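Side-chain contact in probable chemoreceptor (Methyl-accepting chemotaxis) transmembrane protein (Rhizobium meliloti, PDB 6D8V), which probably acts as a chemotaxis receptor whose sensory domain binds quaternary ammonium compounds such as 1,1-dimethyl-prolinium: residues M233-T238 with P244-V249. Sequence-based numbering, arbitrary orientation.
Sequences MIENLT and PFDRVV
I234 and R247 form a hydrogen-bonded pair in this antiparallel beta hairpin, with I234 N 2.6 Å from R247 O and R247 N 2.9 Å from I234 O. Their side chains run side by side on the same face, where I234 CB lies 3.9 Å from R247 CB. L237 and F245 make a second hydrogen-bonded pair, but the register has slipped by one residue between the two: a beta bulge, illustrating how a side chain can stand in for the backbone where the ladder is interrupted. Here D246 does so. With CG anti to the carbonyl carbon (chi1 -62°), its carboxylate reaches across to the bulge, and OD1 accepts N236 N at 3.1 Å, the N-H pointing almost straight at the oxygen (168°). With an alanine in place of D246, N236 N would probably lose this acceptor and R269 its salt-bridge partner. The close packing lies on the face of buried I234, L237 and R247; on the opposite face M233 CG meets V248 CG2, and its extended chain carries CE over to D246 CB (3.7 Å). The solvent side is at the bulge: E235 is exposed, and little of it meets the partner strand, while exposed N236 runs beside P244, its OD1 touching P244 CB. P244 and T238 form a thinner margin. Helix 2-45 packs against M233, D246 and V248 through V7, F8 and A11; strand 259-268 flanks strand 243-254 on its other edge, its D266 pairing with R247, and strand 232-239 ends the four-stranded sheet.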
loop_
_atom_site.group_PDB
_atom_site.type_symbol
_atom_site.label_atom_id
_atom_site.label_comp_id
_atom_site.label_asym_id
_atom_site.label_seq_id
_atom_site.Cartn_x
_atom_site.Cartn_y
_atom_site.Cartn_z
ATOM N N MET A 233 12.611 -1.977 21.564
ATOM C CA MET A 233 11.637 -2.646 22.417
ATOM C C MET A 233 11.104 -1.654 23.435
ATOM O O MET A 233 11.873 -1.065 24.198
ATOM C CB MET A 233 12.239 -3.854 23.131
ATOM C CG MET A 233 11.200 -4.818 23.706
ATOM S SD MET A 233 11.949 -5.934 24.910
ATOM C CE MET A 233 10.837 -7.339 24.852
ATOM N N ILE A 234 9.790 -1.475 23.434
ATOM C CA ILE A 234 9.096 -0.677 24.433
ATOM C C ILE A 234 8.726 -1.606 25.581
ATOM O O ILE A 234 8.013 -2.596 25.377
ATOM C CB ILE A 234 7.857 -0.007 23.825
ATOM C CG1 ILE A 234 8.234 0.581 22.463
ATOM C CG2 ILE A 234 7.332 1.080 24.736
ATOM C CD1 ILE A 234 7.086 1.161 21.686
ATOM N N GLU A 235 9.236 -1.313 26.776
ATOM C CA GLU A 235 9.086 -2.218 27.904
ATOM C C GLU A 235 7.907 -1.817 28.776
ATOM O O GLU A 235 7.709 -0.637 29.076
ATOM C CB GLU A 235 10.361 -2.256 28.746
ATOM C CG GLU A 235 11.554 -2.896 28.062
ATOM C CD GLU A 235 12.764 -3.002 28.974
ATOM O OE1 GLU A 235 12.895 -2.175 29.903
ATOM O OE2 GLU A 235 13.580 -3.923 28.761
ATOM N N ASN A 236 7.125 -2.805 29.131
ATOM C CA ASN A 236 6.037 -2.593 30.018
ATOM C C ASN A 236 5.052 -1.532 29.692
ATOM O O ASN A 236 5.136 -0.453 30.229
ATOM C CB ASN A 236 6.463 -2.468 31.448
ATOM C CG ASN A 236 5.550 -3.220 32.342
ATOM O OD1 ASN A 236 4.426 -3.493 31.993
ATOM N ND2 ASN A 236 6.033 -3.597 33.470
ATOM N N LEU A 237 4.175 -1.799 28.740
ATOM C CA LEU A 237 3.092 -0.880 28.494
ATOM C C LEU A 237 1.827 -1.631 28.654
ATOM O O LEU A 237 1.829 -2.845 28.548
ATOM C CB LEU A 237 3.162 -0.239 27.135
ATOM C CG LEU A 237 3.816 -0.929 25.983
ATOM C CD1 LEU A 237 2.709 -1.421 25.130
ATOM C CD2 LEU A 237 4.521 0.142 25.232
ATOM N N THR A 238 0.761 -0.899 28.994
ATOM C CA THR A 238 -0.496 -1.488 29.456
ATOM C C THR A 238 -1.728 -1.075 28.724
ATOM O O THR A 238 -1.996 0.084 28.604
ATOM C CB THR A 238 -0.726 -1.063 30.876
ATOM O OG1 THR A 238 -0.077 0.191 31.050
ATOM C CG2 THR A 238 -0.097 -2.049 31.780
ATOM N N PRO A 244 -0.057 -6.865 31.079
ATOM C CA PRO A 244 0.808 -5.891 30.440
ATOM C C PRO A 244 1.799 -6.642 29.627
ATOM O O PRO A 244 1.979 -7.825 29.797
ATOM C CB PRO A 244 1.445 -5.164 31.607
ATOM C CG PRO A 244 1.266 -6.042 32.792
ATOM C CD PRO A 244 0.745 -7.336 32.297
ATOM N N PHE A 245 2.393 -5.958 28.683
ATOM C CA PHE A 245 3.188 -6.626 27.700
ATOM C C PHE A 245 4.249 -5.734 27.190
ATOM O O PHE A 245 4.351 -4.587 27.566
ATOM C CB PHE A 245 2.338 -7.127 26.553
ATOM C CG PHE A 245 1.515 -6.077 25.900
ATOM C CD1 PHE A 245 0.324 -6.400 25.359
ATOM C CD2 PHE A 245 1.942 -4.795 25.812
ATOM C CE1 PHE A 245 -0.435 -5.442 24.760
ATOM C CE2 PHE A 245 1.214 -3.844 25.208
ATOM C CZ PHE A 245 0.024 -4.157 24.690
ATOM N N ASP A 246 5.054 -6.308 26.330
ATOM C CA ASP A 246 6.137 -5.571 25.698
ATOM C C ASP A 246 5.810 -5.338 24.227
ATOM O O ASP A 246 5.186 -6.177 23.572
ATOM C CB ASP A 246 7.461 -6.336 25.811
ATOM C CG ASP A 246 7.898 -6.553 27.245
ATOM O OD1 ASP A 246 8.072 -5.554 27.976
ATOM O OD2 ASP A 246 8.068 -7.726 27.640
ATOM N N ARG A 247 6.251 -4.197 23.703
ATOM C CA ARG A 247 6.067 -3.856 22.296
ATOM C C ARG A 247 7.436 -3.834 21.637
ATOM O O ARG A 247 8.274 -2.993 21.973
ATOM C CB ARG A 247 5.366 -2.508 22.136
ATOM C CG ARG A 247 5.096 -2.114 20.693
ATOM C CD ARG A 247 3.623 -2.231 20.330
ATOM N NE ARG A 247 2.835 -1.104 20.836
ATOM C CZ ARG A 247 1.520 -1.131 21.017
ATOM N NH1 ARG A 247 0.835 -2.232 20.741
ATOM N NH2 ARG A 247 0.896 -0.061 21.480
ATOM N N VAL A 248 7.670 -4.758 20.712
ATOM C CA VAL A 248 8.890 -4.770 19.916
ATOM C C VAL A 248 8.577 -4.175 18.551
ATOM O O VAL A 248 7.606 -4.577 17.896
ATOM C CB VAL A 248 9.462 -6.192 19.777
ATOM C CG1 VAL A 248 10.608 -6.192 18.795
ATOM C CG2 VAL A 248 9.929 -6.706 21.119
ATOM N N VAL A 249 9.397 -3.223 18.121
ATOM C CA VAL A 249 9.246 -2.582 16.821
ATOM C C VAL A 249 10.373 -3.060 15.917
ATOM O O VAL A 249 11.532 -3.142 16.340
ATOM C CB VAL A 249 9.234 -1.046 16.953
ATOM C CG1 VAL A 249 8.390 -0.637 18.140
ATOM C CG2 VAL A 249 10.634 -0.523 17.114
#